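Long-range contacts in mosquitocidal toxin (Lysinibacillus sphaericus, PDB 2VSE), which kills mosquitoes, probably by ADP-ribosylating target-cell proteins with an enzymatic domain that is joined to four ricin-B-like lectin domains: residues K276-R281 and S403-I408; I283-D288 and Q307-K312; E297-F302 and L388-L393. One frame throughout, in Å; residues are numbered along the deposited sequence.

The three contacts lie 11 to 13 Å apart, centre to centre, within one ricin-B-like beta-trefoil. Along the chain, contact 1 joins the first strand, 271-277, to the last, 406-410, and the other two are nested inside the loop it closes. Contacts 2 and 3 interlace, their segments alternating. Strands 271-277 and 309-314 are neighbours in one antiparallel sheet, which links contacts 1 and 2; strands 283-287 and 294-300 are neighbours in another, which links contacts 2 and 3. Trp-406 packs on Val-285 and on Leu-393, so the three meet in one core that ties the ends of this lectin domain to its middle.

Contact 1: K276-R281 and S403-I408; sequences KNKKDR and SQEWLI
Asn-277 swings its CG anti to the backbone N (chi1 -165°), while Trp-406 has its CG anti to the carbonyl carbon (chi1 -54°), and the two torsions bring the amide over the indole. The pair sits where the first and last strands of a ricin-B-like beta-trefoil run antiparallel and close the domain. Lys-276 and Leu-407 form the hydrogen-bonded pair, with Leu-407 N to Lys-276 O at 2.7 Å and the return bond from Lys-276 N to Leu-407 O at 2.9 Å, both nearly straight. Asn-277 and Trp-406 follow as the non-hydrogen-bonded pair. One further bond, Lys-278 N to Glu-405 O, carries the pairing past the end of strand 271-277.

The Asn-277 amide works in two directions. Its OD1 accepts from Lys-279 N in an Asx turn, which bends the chain away from the strand. Its ND2 donates to Ser-403 O at 2.8 Å, reaching that oxygen from above the carbonyl plane. With both ends held, the amide stands steeply on the indole, the two planes 75° apart, and ND2 comes within 3.5 Å of Trp-406 CH2 near the rim of the ring. The indole nitrogen itself donates to Leu-380 O.

On the sheet face that carries Lys-276 and Leu-407, the Lys-276 amine leads off to a salt bridge with Glu-409. Lys-278 and Glu-405 run side by side, their CB atoms 3.9 Å apart, but their salt bridge is long, and the carboxylate has a firmer partner in Asn-363. Arg-281 crosses Leu-407 with its guanidinium laid over a methyl group, CD1 of the leucine lying 3.4 Å from NE of the arginine.

Contact 2: I283-D288 and Q307-K312; sequences IVVTLD and QKWNIK
Strand 283-287 and the start of strand 309-314 run at 90° to each other, their short axes 10.2 Å apart at closest approach. They belong to two different sheets of the ricin-B-like beta-trefoil, which meet here, joined by side chains of one segment reaching the backbone and side chains of the other. The backbones come nearest at Thr-286 and Gln-307, whose CA atoms are 4.4 Å apart.

Trp-309 makes the main reach. Its CG is anti to the carbonyl carbon (chi1 -55°), which turns the NE1 edge of the indole to Val-285. NE1 donates to Val-285 O at 2.8 Å in an almost straight bond; the oxygen lies in the ring plane, although the N-H meets it from well above the carbonyl plane. Off the ring plane on one side, Val-285 CG1 packs 3.6 Å from Trp-309 CZ2; on the other, Leu-287 CB sits 3.9 Å from Trp-309 CH2.

Gln-307 lies alongside Thr-286, its CG 3.5 Å from the threonine CB, and crosses Val-284 at about a right angle. Its amide is taken up by the end of strand 294-300 and the loop that follows: NE2 donates to Lys-300 O, and OE1 accepts from the backbone N atoms of Phe-302 and Phe-304.

A water lies within hydrogen-bonding distance of both Val-285 O and Gln-307 O. The contact is buried, yet its polar groups are met: backbone of residues 300-304 satisfies the Gln-307 amide, and the Val-285 carbonyl receives the indole N-H, which fixes how the ring is turned.

Contact 3: E297-F302 and L388-L393; sequences ESYKNF and LNKTPL
Glu-297 and Lys-390 carry the charged part of this contact, in which the type II turn Leu-388 to Thr-391 folds against strand 294-300 of the beta-trefoil. Lys-390 NZ donates to the syn lone pair of Glu-297 OE2 at 2.8 Å, the lysine chain bending at its last torsion (chi4 -57°) to bring the amine back to the carboxylate. Asp-288 also pairs with this amine, which probably eases the closeness of the two acids.

Backbone bonds set the turn beside the strand. Lys-390 N donates to Ser-298 O at 2.8 Å, nearly along the C=O axis, and Ser-298 N makes a weak bond to Thr-391 O at 3.3 Å. Ser-298 thus both accepts and donates, and Glu-297 is bridged to Pro-392 next to it.

Packing accounts for the rest. The Asn-389 amide stacks, offset toward the rim, over one face of the Tyr-299 ring with the planes only 8° apart, while Lys-390 CG comes up to the edge of that ring, 4.2 Å from Tyr-299 CE1. Beyond the turn, Leu-393 presses a methyl group against the strand backbone, its CD1 3.4 Å from Ser-298 N.

Contact 1: K276-R281 and S403-I408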
loop_
_atom_site.group_PDB
_atom_site.type_symbol
_atom_site.label_atom_id
_atom_site.label_comp_id
_atom_site.label_asym_id
_atom_site.label_seq_id
_atom_site.Cartn_x
_atom_site.Cartn_y
_atom_site.Cartn_z
ATOM N N LYS A 276 6.850 30.077 2.081
ATOM C CA LYS A 276 5.567 30.334 1.422
ATOM C C LYS A 276 4.706 31.262 2.258
ATOM O O LYS A 276 4.596 31.076 3.471
ATOM C CB LYS A 276 4.794 29.032 1.230
ATOM C CG LYS A 276 5.554 27.931 0.527
ATOM C CD LYS A 276 4.616 26.826 0.139
ATOM C CE LYS A 276 5.333 25.780 -0.707
ATOM N NZ LYS A 276 4.420 24.652 -0.988
ATOM N N ASN A 277 4.075 32.240 1.616
ATOM C CA ASN A 277 3.216 33.163 2.339
ATOM C C ASN A 277 1.885 32.525 2.723
ATOM O O ASN A 277 1.369 31.676 1.996
ATOM C CB ASN A 277 3.015 34.461 1.559
ATOM C CG ASN A 277 2.431 35.562 2.423
ATOM O OD1 ASN A 277 1.230 35.581 2.702
ATOM N ND2 ASN A 277 3.285 36.473 2.871
ATOM N N LYS A 278 1.335 32.929 3.867
ATOM C CA LYS A 278 0.048 32.402 4.327
ATOM C C LYS A 278 -1.120 32.916 3.479
ATOM O O LYS A 278 -2.049 32.160 3.182
ATOM C CB LYS A 278 -0.188 32.723 5.805
ATOM C CG LYS A 278 -1.378 31.989 6.408
ATOM C CD LYS A 278 -1.910 32.698 7.642
ATOM C CE LYS A 278 -3.064 31.922 8.253
ATOM N NZ LYS A 278 -3.734 32.651 9.372
ATOM N N LYS A 279 -1.060 34.189 3.089
ATOM C CA LYS A 279 -2.118 34.813 2.297
ATOM C C LYS A 279 -2.287 34.166 0.908
ATOM O O LYS A 279 -3.391 34.141 0.367
ATOM C CB LYS A 279 -1.896 36.327 2.191
ATOM C CG LYS A 279 -3.169 37.108 1.905
ATOM C CD LYS A 279 -2.983 38.608 2.051
ATOM C CE LYS A 279 -4.297 39.326 1.769
ATOM N NZ LYS A 279 -4.176 40.800 1.910
ATOM N N ASP A 280 -1.196 33.640 0.353
ATOM C CA ASP A 280 -1.232 32.873 -0.895
ATOM C C ASP A 280 -0.084 31.866 -0.950
ATOM O O ASP A 280 1.066 32.221 -1.223
ATOM C CB ASP A 280 -1.194 33.801 -2.115
ATOM C CG ASP A 280 -1.612 33.096 -3.395
ATOM O OD1 ASP A 280 -1.583 31.850 -3.435
ATOM O OD2 ASP A 280 -1.974 33.791 -4.366
ATOM N N ARG A 281 -0.408 30.602 -0.703
ATOM C CA ARG A 281 0.600 29.536 -0.635
ATOM C C ARG A 281 1.262 29.198 -1.973
ATOM O O ARG A 281 2.261 28.477 -2.010
ATOM C CB ARG A 281 -0.004 28.275 -0.027
ATOM C CG ARG A 281 -0.206 28.351 1.477
ATOM C CD ARG A 281 -0.905 27.090 1.935
ATOM N NE ARG A 281 -1.195 27.092 3.363
ATOM C CZ ARG A 281 -1.605 26.019 4.037
ATOM N NH1 ARG A 281 -1.760 24.855 3.408
ATOM N NH2 ARG A 281 -1.856 26.108 5.341
ATOM N N SER A 403 -0.227 38.379 5.701
ATOM C CA SER A 403 0.887 38.572 4.782
ATOM C C SER A 403 2.239 38.549 5.504
ATOM O O SER A 403 3.286 38.451 4.863
ATOM C CB SER A 403 0.716 39.863 3.977
ATOM O OG SER A 403 0.648 40.995 4.827
ATOM N N GLN A 404 2.225 38.644 6.833
ATOM C CA GLN A 404 3.476 38.493 7.592
ATOM C C GLN A 404 3.597 37.115 8.266
ATOM O O GLN A 404 4.511 36.867 9.066
ATOM C CB GLN A 404 3.754 39.681 8.554
ATOM C CG GLN A 404 2.776 39.865 9.705
ATOM C CD GLN A 404 3.060 41.108 10.559
ATOM O OE1 GLN A 404 2.951 41.064 11.786
ATOM N NE2 GLN A 404 3.412 42.219 9.910
ATOM N N GLU A 405 2.677 36.217 7.916
ATOM C CA GLU A 405 2.754 34.827 8.369
ATOM C C GLU A 405 3.264 33.935 7.234
ATOM O O GLU A 405 2.868 34.099 6.074
ATOM C CB GLU A 405 1.408 34.343 8.933
ATOM C CG GLU A 405 0.979 35.046 10.234
ATOM C CD GLU A 405 -0.193 34.363 10.957
ATOM O OE1 GLU A 405 -1.206 35.038 11.234
ATOM O OE2 GLU A 405 -0.108 33.154 11.259
ATOM N N TRP A 406 4.161 33.010 7.570
ATOM C CA TRP A 406 4.820 32.175 6.564
ATOM C C TRP A 406 4.855 30.693 6.924
ATOM O O TRP A 406 4.831 30.328 8.107
ATOM C CB TRP A 406 6.261 32.644 6.335
ATOM C CG TRP A 406 6.390 34.095 5.989
ATOM C CD1 TRP A 406 6.440 35.147 6.863
ATOM C CD2 TRP A 406 6.496 34.657 4.679
ATOM N NE1 TRP A 406 6.564 36.324 6.176
ATOM C CE2 TRP A 406 6.606 36.056 4.833
ATOM C CE3 TRP A 406 6.515 34.117 3.391
ATOM C CZ2 TRP A 406 6.730 36.923 3.744
ATOM C CZ3 TRP A 406 6.630 34.981 2.307
ATOM C CH2 TRP A 406 6.736 36.371 2.494
ATOM N N LEU A 407 4.939 29.851 5.893
ATOM C CA LEU A 407 5.244 28.433 6.050
ATOM C C LEU A 407 6.697 28.181 5.658
ATOM O O LEU A 407 7.177 28.683 4.638
ATOM C CB LEU A 407 4.329 27.582 5.173
ATOM C CG LEU A 407 2.833 27.494 5.487
ATOM C CD1 LEU A 407 2.097 26.927 4.301
ATOM C CD2 LEU A 407 2.563 26.641 6.717
ATOM N N ILE A 408 7.401 27.418 6.484
ATOM C CA ILE A 408 8.758 26.994 6.173
ATOM C C ILE A 408 8.681 25.526 5.784
ATOM O O ILE A 408 8.575 24.653 6.651
ATOM C CB ILE A 408 9.712 27.200 7.361
ATOM C CG1 ILE A 408 9.724 28.680 7.768
ATOM C CG2 ILE A 408 11.132 26.734 7.002
ATOM C CD1 ILE A 408 10.460 28.975 9.045
#

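Contact 2: I283-D288 and Q307-K312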
loop_
_atom_site.group_PDB
_atom_site.type_symbol
_atom_site.label_atom_id
_atom_site.label_comp_id
_atom_site.label_asym_id
_atom_site.label_seq_id
_atom_site.Cartn_x
_atom_site.Cartn_y
_atom_site.Cartn_z
ATOM N N ILE A 283 2.724 31.401 -3.758
ATOM C CA ILE A 283 3.823 32.363 -3.908
ATOM C C ILE A 283 4.935 32.145 -2.869
ATOM O O ILE A 283 4.666 31.858 -1.699
ATOM C CB ILE A 283 3.317 33.835 -3.876
ATOM C CG1 ILE A 283 2.943 34.257 -2.450
ATOM C CG2 ILE A 283 2.137 34.016 -4.832
ATOM C CD1 ILE A 283 2.635 35.745 -2.262
ATOM N N VAL A 284 6.184 32.280 -3.301
ATOM C CA VAL A 284 7.318 32.004 -2.423
ATOM C C VAL A 284 8.306 33.149 -2.417
ATOM O O VAL A 284 8.329 33.949 -3.351
ATOM C CB VAL A 284 8.057 30.681 -2.801
ATOM C CG1 VAL A 284 7.201 29.455 -2.453
ATOM C CG2 VAL A 284 8.459 30.670 -4.283
ATOM N N VAL A 285 9.100 33.222 -1.345
ATOM C CA VAL A 285 10.225 34.155 -1.236
ATOM C C VAL A 285 11.258 33.794 -2.289
ATOM O O VAL A 285 11.765 32.665 -2.313
ATOM C CB VAL A 285 10.897 34.092 0.163
ATOM C CG1 VAL A 285 12.048 35.068 0.242
ATOM C CG2 VAL A 285 9.894 34.384 1.279
ATOM N N THR A 286 11.565 34.744 -3.163
ATOM C CA THR A 286 12.453 34.469 -4.285
ATOM C C THR A 286 13.431 35.595 -4.540
ATOM O O THR A 286 13.042 36.766 -4.549
ATOM C CB THR A 286 11.655 34.105 -5.577
ATOM O OG1 THR A 286 12.260 34.725 -6.716
ATOM C CG2 THR A 286 10.227 34.561 -5.494
ATOM N N LEU A 287 14.698 35.239 -4.750
ATOM C CA LEU A 287 15.724 36.225 -5.077
ATOM C C LEU A 287 15.710 36.522 -6.570
ATOM O O LEU A 287 15.907 35.624 -7.393
ATOM C CB LEU A 287 17.109 35.765 -4.613
ATOM C CG LEU A 287 18.268 36.752 -4.826
ATOM C CD1 LEU A 287 18.070 38.064 -4.053
ATOM C CD2 LEU A 287 19.585 36.084 -4.462
ATOM N N ASP A 288 15.482 37.791 -6.906
ATOM C CA ASP A 288 15.232 38.197 -8.292
ATOM C C ASP A 288 16.366 37.855 -9.252
ATOM O O ASP A 288 16.125 37.258 -10.294
ATOM C CB ASP A 288 14.891 39.691 -8.382
ATOM C CG ASP A 288 14.357 40.078 -9.753
ATOM O OD1 ASP A 288 13.469 39.351 -10.260
ATOM O OD2 ASP A 288 14.827 41.093 -10.328
ATOM N N GLN A 307 14.319 30.194 -5.781
ATOM C CA GLN A 307 13.140 30.186 -4.916
ATOM C C GLN A 307 13.332 29.245 -3.730
ATOM O O GLN A 307 12.367 28.868 -3.064
ATOM C CB GLN A 307 11.892 29.773 -5.695
ATOM C CG GLN A 307 11.425 30.795 -6.689
ATOM C CD GLN A 307 10.199 30.347 -7.451
ATOM O OE1 GLN A 307 10.125 29.212 -7.925
ATOM N NE2 GLN A 307 9.226 31.250 -7.588
ATOM N N LYS A 308 14.585 28.869 -3.478
ATOM C CA LYS A 308 14.920 27.979 -2.368
ATOM C C LYS A 308 16.036 28.607 -1.520
ATOM O O LYS A 308 16.926 29.287 -2.044
ATOM C CB LYS A 308 15.340 26.596 -2.876
ATOM C CG LYS A 308 14.333 25.906 -3.797
ATOM C CD LYS A 308 14.908 24.623 -4.366
ATOM C CE LYS A 308 14.083 24.100 -5.526
ATOM N NZ LYS A 308 14.680 22.849 -6.076
ATOM N N TRP A 309 15.981 28.379 -0.214
ATOM C CA TRP A 309 16.904 29.013 0.716
ATOM C C TRP A 309 17.447 27.981 1.670
ATOM O O TRP A 309 16.715 27.079 2.109
ATOM C CB TRP A 309 16.207 30.131 1.513
ATOM C CG TRP A 309 15.550 31.155 0.643
ATOM C CD1 TRP A 309 14.326 31.056 0.036
ATOM C CD2 TRP A 309 16.085 32.424 0.258
ATOM N NE1 TRP A 309 14.065 32.187 -0.702
ATOM C CE2 TRP A 309 15.131 33.042 -0.585
ATOM C CE3 TRP A 309 17.277 33.100 0.538
ATOM C CZ2 TRP A 309 15.335 34.315 -1.149
ATOM C CZ3 TRP A 309 17.481 34.371 -0.031
ATOM C CH2 TRP A 309 16.509 34.961 -0.858
ATOM N N ASN A 310 18.737 28.093 1.963
ATOM C CA ASN A 310 19.342 27.320 3.034
ATOM C C ASN A 310 19.216 28.093 4.325
ATOM O O ASN A 310 19.735 29.203 4.438
ATOM C CB ASN A 310 20.813 27.031 2.752
ATOM C CG ASN A 310 21.010 25.833 1.838
ATOM O OD1 ASN A 310 22.063 25.699 1.206
ATOM N ND2 ASN A 310 20.015 24.947 1.773
ATOM N N ILE A 311 18.502 27.529 5.290
ATOM C CA ILE A 311 18.330 28.212 6.565
ATOM C C ILE A 311 19.357 27.647 7.526
ATOM O O ILE A 311 19.474 26.429 7.664
ATOM C CB ILE A 311 16.879 28.082 7.106
ATOM C CG1 ILE A 311 15.899 28.737 6.123
ATOM C CG2 ILE A 311 16.763 28.700 8.498
ATOM C CD1 ILE A 311 14.444 28.661 6.547
ATOM N N LYS A 312 20.117 28.534 8.156
ATOM C CA LYS A 312 21.217 28.146 9.041
ATOM C C LYS A 312 21.072 28.849 10.380
ATOM O O LYS A 312 21.025 30.081 10.439
ATOM C CB LYS A 312 22.563 28.516 8.413
ATOM C CG LYS A 312 23.755 27.867 9.087
ATOM C CD LYS A 312 25.055 28.602 8.756
ATOM C CE LYS A 312 26.286 27.816 9.232
ATOM N NZ LYS A 312 26.299 26.422 8.660
HETATM O O HOH W 1 11.002 30.175 -0.990
#

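Contact 3: E297-F302 and L388-L393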
loop_
_atom_site.group_PDB
_atom_site.type_symbol
_atom_site.label_atom_id
_atom_site.label_comp_id
_atom_site.label_asym_id
_atom_site.label_seq_id
_atom_site.Cartn_x
_atom_site.Cartn_y
_atom_site.Cartn_z
ATOM N N GLU A 297 11.663 39.227 -3.698
ATOM C CA GLU A 297 10.257 39.410 -4.059
ATOM C C GLU A 297 9.444 38.140 -3.847
ATOM O O GLU A 297 9.995 37.040 -3.707
ATOM C CB GLU A 297 10.125 39.838 -5.523
ATOM C CG GLU A 297 10.711 41.205 -5.858
ATOM C CD GLU A 297 11.013 41.366 -7.342
ATOM O OE1 GLU A 297 11.389 42.486 -7.745
ATOM O OE2 GLU A 297 10.881 40.378 -8.105
ATOM N N SER A 298 8.127 38.294 -3.819
ATOM C CA SER A 298 7.237 37.153 -3.944
ATOM C C SER A 298 7.085 36.851 -5.423
ATOM O O SER A 298 6.980 37.771 -6.245
ATOM C CB SER A 298 5.865 37.446 -3.331
ATOM O OG SER A 298 5.178 38.458 -4.047
ATOM N N TYR A 299 7.094 35.566 -5.760
ATOM C CA TYR A 299 6.806 35.126 -7.122
ATOM C C TYR A 299 6.065 33.810 -7.040
ATOM O O TYR A 299 6.223 33.060 -6.075
ATOM C CB TYR A 299 8.093 34.962 -7.928
ATOM C CG TYR A 299 7.921 35.161 -9.409
ATOM C CD1 TYR A 299 8.189 36.399 -9.996
ATOM C CD2 TYR A 299 7.506 34.109 -10.237
ATOM C CE1 TYR A 299 8.040 36.589 -11.368
ATOM C CE2 TYR A 299 7.348 34.294 -11.612
ATOM C CZ TYR A 299 7.616 35.537 -12.167
ATOM O OH TYR A 299 7.473 35.736 -13.523
ATOM N N LYS A 300 5.245 33.539 -8.042
ATOM C CA LYS A 300 4.585 32.252 -8.161
ATOM C C LYS A 300 5.637 31.139 -8.134
ATOM O O LYS A 300 6.605 31.178 -8.893
ATOM C CB LYS A 300 3.756 32.222 -9.451
ATOM C CG LYS A 300 2.962 30.949 -9.703
ATOM C CD LYS A 300 2.210 31.063 -11.031
ATOM C CE LYS A 300 1.645 29.738 -11.481
ATOM N NZ LYS A 300 1.307 29.790 -12.943
ATOM N N ASN A 301 5.440 30.174 -7.237
ATOM C CA ASN A 301 6.312 29.008 -7.103
ATOM C C ASN A 301 6.342 28.153 -8.374
ATOM O O ASN A 301 5.307 27.653 -8.809
ATOM C CB ASN A 301 5.877 28.156 -5.894
ATOM C CG ASN A 301 6.970 27.193 -5.411
ATOM O OD1 ASN A 301 8.090 27.197 -5.915
ATOM N ND2 ASN A 301 6.640 26.371 -4.421
ATOM N N PHE A 302 7.528 28.035 -8.978
ATOM C CA PHE A 302 7.770 27.093 -10.078
ATOM C C PHE A 302 8.928 26.163 -9.712
ATOM O O PHE A 302 9.434 25.434 -10.560
ATOM C CB PHE A 302 8.124 27.817 -11.380
ATOM C CG PHE A 302 6.984 28.544 -12.024
ATOM C CD1 PHE A 302 6.215 27.929 -13.006
ATOM C CD2 PHE A 302 6.706 29.864 -11.693
ATOM C CE1 PHE A 302 5.165 28.605 -13.627
ATOM C CE2 PHE A 302 5.654 30.546 -12.309
ATOM C CZ PHE A 302 4.885 29.913 -13.278
ATOM N N LEU A 388 0.455 39.746 -5.608
ATOM C CA LEU A 388 0.839 39.868 -7.012
ATOM C C LEU A 388 2.317 39.506 -7.224
ATOM O O LEU A 388 3.153 39.732 -6.340
ATOM C CB LEU A 388 0.588 41.310 -7.476
ATOM C CG LEU A 388 -0.325 41.590 -8.676
ATOM C CD1 LEU A 388 0.022 40.721 -9.899
ATOM C CD2 LEU A 388 -1.794 41.416 -8.286
ATOM N N ASN A 389 2.638 38.948 -8.390
ATOM C CA ASN A 389 4.026 38.619 -8.718
ATOM C C ASN A 389 4.925 39.844 -8.682
ATOM O O ASN A 389 4.521 40.933 -9.086
ATOM C CB ASN A 389 4.127 37.962 -10.097
ATOM C CG ASN A 389 3.809 36.473 -10.078
ATOM O OD1 ASN A 389 3.667 35.863 -11.130
ATOM N ND2 ASN A 389 3.705 35.887 -8.893
ATOM N N LYS A 390 6.145 39.643 -8.191
ATOM C CA LYS A 390 7.182 40.678 -8.129
ATOM C C LYS A 390 7.002 41.745 -7.047
ATOM O O LYS A 390 7.855 42.623 -6.923
ATOM C CB LYS A 390 7.408 41.341 -9.494
ATOM C CG LYS A 390 8.389 40.606 -10.377
ATOM C CD LYS A 390 8.913 41.522 -11.468
ATOM C CE LYS A 390 10.303 41.095 -11.921
ATOM N NZ LYS A 390 11.292 41.061 -10.790
ATOM N N THR A 391 5.927 41.684 -6.259
ATOM C CA THR A 391 5.756 42.679 -5.191
ATOM C C THR A 391 6.787 42.453 -4.088
ATOM O O THR A 391 6.863 41.358 -3.525
ATOM C CB THR A 391 4.323 42.755 -4.594
ATOM O OG1 THR A 391 4.002 41.529 -3.930
ATOM C CG2 THR A 391 3.266 43.099 -5.678
ATOM N N PRO A 392 7.580 43.503 -3.773
ATOM C CA PRO A 392 8.778 43.376 -2.937
ATOM C C PRO A 392 8.481 42.839 -1.553
ATOM O O PRO A 392 7.456 43.180 -0.962
ATOM C CB PRO A 392 9.283 44.826 -2.808
ATOM C CG PRO A 392 8.660 45.566 -3.922
ATOM C CD PRO A 392 7.342 44.904 -4.176
ATOM N N LEU A 393 9.375 42.000 -1.043
ATOM C CA LEU A 393 9.367 41.681 0.370
ATOM C C LEU A 393 9.867 42.894 1.126
ATOM O O LEU A 393 10.867 43.506 0.743
ATOM C CB LEU A 393 10.238 40.466 0.672
ATOM C CG LEU A 393 9.494 39.139 0.825
ATOM C CD1 LEU A 393 9.077 38.565 -0.522
ATOM C CD2 LEU A 393 10.366 38.158 1.579
#